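Local structure of putative oxidoreductase (Magnetospirillum magnetotacticum, 3C1A) at residues Ser9-Ala14 and Gly289-Pro294. The protein is probably an NAD(P)-dependent oxidoreductase of the Gfo/Idh/MocA family, with a Rossmann-fold dinucleotide-binding domain joined to a C-terminal sheet domain. Residues are numbered along the deposited sequence; the frame is centred on the assembly and turned at random.
Sequences SPVRLA and GAVRQP
Val11, at the start of the first Rossmann strand, faces Val291, near the C-terminal end of helix 279-290, and the two backbones stay apart, with 7.6 Å between Val11 CA and Val291 CA at their nearest. Side chains therefore bridge the gap, and most of the bridging is done by Arg292. Its chain runs extended from CG to NE, which carries the guanidinium across to the backbone at the N-terminal end of the model. There NH1 of Arg292 donates to Ser9 O at 2.8 Å, tilted out of the carbonyl plane. NH2 of Arg292 reaches Pro10 O at 3.2 Å in a weak, strongly bent bond, so one guanidinium reaches two successive carbonyls, holding the first more firmly. Val11 covers a face of that group: its CG2 methyl sits 3.8 Å above the plane, over the centre. The other methyl, CG1, lies anti to the backbone N (chi1 171°) and packs against Val291, 3.9 Å from its CB, in a small apolar patch beside the polar one. Arg12 brings a second positive charge close, its NH1 3.6 Å from NH2 of Arg292, with the guanidinium planes 39° apart. Glu71 probably offsets this, since its OE2 forms a salt bridge with Arg292 NH2 and also accepts the backbone N-H of Arg12, while Arg12 NE bonds to Glu69 O. At the surface of the molecule, the contact thus ties the C-terminal end of helix 279-290 and the loop after it to one end of the parallel Rossmann sheet, where strand 11-17 runs between strands 35-42 and 72-76 and Val291 also touches Ala72 of the latter.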
loop_
_atom_site.group_PDB
_atom_site.type_symbol
_atom_site.label_atom_id
_atom_site.label_comp_id
_atom_site.label_asym_id
_atom_site.label_seq_id
_atom_site.Cartn_x
_atom_site.Cartn_y
_atom_site.Cartn_z
ATOM N N SER A 9 -10.124 -15.660 21.948
ATOM C CA SER A 9 -10.175 -16.552 20.737
ATOM C C SER A 9 -9.492 -15.835 19.557
ATOM O O SER A 9 -9.980 -14.817 19.102
ATOM C CB SER A 9 -11.624 -16.872 20.374
ATOM O OG SER A 9 -11.693 -17.690 19.213
ATOM N N PRO A 10 -8.313 -16.310 19.132
ATOM C CA PRO A 10 -7.630 -15.611 18.034
ATOM C C PRO A 10 -8.428 -15.635 16.744
ATOM O O PRO A 10 -9.154 -16.610 16.470
ATOM C CB PRO A 10 -6.300 -16.369 17.887
ATOM C CG PRO A 10 -6.139 -17.100 19.171
ATOM C CD PRO A 10 -7.511 -17.425 19.659
ATOM N N VAL A 11 -8.306 -14.553 15.980
ATOM C CA VAL A 11 -9.002 -14.434 14.716
ATOM C C VAL A 11 -8.296 -15.360 13.718
ATOM O O VAL A 11 -7.071 -15.333 13.590
ATOM C CB VAL A 11 -9.021 -12.962 14.205
ATOM C CG1 VAL A 11 -9.549 -12.886 12.766
ATOM C CG2 VAL A 11 -9.855 -12.053 15.158
ATOM N N ARG A 12 -9.070 -16.187 13.027
ATOM C CA ARG A 12 -8.495 -17.234 12.205
ATOM C C ARG A 12 -8.301 -16.728 10.785
ATOM O O ARG A 12 -9.251 -16.507 10.070
ATOM C CB ARG A 12 -9.373 -18.469 12.312
ATOM C CG ARG A 12 -9.529 -18.925 13.800
ATOM C CD ARG A 12 -10.455 -20.111 13.924
ATOM N NE ARG A 12 -11.822 -19.784 13.528
ATOM C CZ ARG A 12 -12.722 -19.221 14.335
ATOM N NH1 ARG A 12 -12.431 -18.897 15.596
ATOM N NH2 ARG A 12 -13.934 -18.956 13.877
ATOM N N LEU A 13 -7.045 -16.505 10.436
ATOM C CA LEU A 13 -6.643 -15.967 9.157
ATOM C C LEU A 13 -6.054 -17.005 8.270
ATOM O O LEU A 13 -5.428 -17.941 8.730
ATOM C CB LEU A 13 -5.592 -14.865 9.324
ATOM C CG LEU A 13 -5.922 -13.658 10.172
ATOM C CD1 LEU A 13 -4.685 -12.704 10.202
ATOM C CD2 LEU A 13 -7.163 -12.972 9.646
ATOM N N ALA A 14 -6.247 -16.821 6.968
ATOM C CA ALA A 14 -5.572 -17.654 5.991
ATOM C C ALA A 14 -4.852 -16.753 4.985
ATOM O O ALA A 14 -5.264 -15.617 4.751
ATOM C CB ALA A 14 -6.562 -18.580 5.292
ATOM N N GLY A 289 -8.181 -7.253 13.963
ATOM C CA GLY A 289 -9.047 -6.649 14.974
ATOM C C GLY A 289 -10.397 -6.151 14.506
ATOM O O GLY A 289 -11.314 -5.995 15.313
ATOM N N ALA A 290 -10.535 -5.910 13.214
ATOM C CA ALA A 290 -11.774 -5.436 12.668
ATOM C C ALA A 290 -12.647 -6.565 12.103
ATOM O O ALA A 290 -13.810 -6.346 11.756
ATOM C CB ALA A 290 -11.485 -4.373 11.663
ATOM N N VAL A 291 -12.130 -7.797 12.039
ATOM C CA VAL A 291 -12.803 -8.847 11.278
ATOM C C VAL A 291 -14.201 -9.100 11.889
ATOM O O VAL A 291 -15.185 -9.170 11.167
ATOM C CB VAL A 291 -11.925 -10.165 11.193
ATOM C CG1 VAL A 291 -12.777 -11.383 10.814
ATOM C CG2 VAL A 291 -10.763 -9.987 10.179
ATOM N N ARG A 292 -14.245 -9.232 13.203
ATOM C CA ARG A 292 -15.467 -9.557 13.927
ATOM C C ARG A 292 -16.294 -8.327 14.289
ATOM O O ARG A 292 -17.397 -8.460 14.811
ATOM C CB ARG A 292 -15.135 -10.322 15.202
ATOM C CG ARG A 292 -14.367 -11.596 14.959
ATOM C CD ARG A 292 -14.004 -12.264 16.230
ATOM N NE ARG A 292 -13.363 -13.537 15.947
ATOM C CZ ARG A 292 -12.635 -14.239 16.790
ATOM N NH1 ARG A 292 -12.429 -13.830 18.031
ATOM N NH2 ARG A 292 -12.117 -15.385 16.387
ATOM N N GLN A 293 -15.767 -7.141 14.020
ATOM C CA GLN A 293 -16.488 -5.890 14.220
ATOM C C GLN A 293 -16.085 -4.954 13.101
ATOM O O GLN A 293 -15.259 -4.052 13.294
ATOM C CB GLN A 293 -16.164 -5.293 15.579
ATOM C CG GLN A 293 -17.018 -4.072 15.879
ATOM C CD GLN A 293 -16.888 -3.591 17.317
ATOM O OE1 GLN A 293 -16.372 -2.499 17.570
ATOM N NE2 GLN A 293 -17.358 -4.399 18.263
ATOM N N PRO A 294 -16.635 -5.188 11.904
ATOM C CA PRO A 294 -16.086 -4.537 10.741
ATOM C C PRO A 294 -16.190 -3.025 10.742
ATOM O O PRO A 294 -17.100 -2.473 11.347
ATOM C CB PRO A 294 -16.899 -5.124 9.581
ATOM C CG PRO A 294 -17.544 -6.367 10.119
ATOM C CD PRO A 294 -17.769 -6.070 11.553
#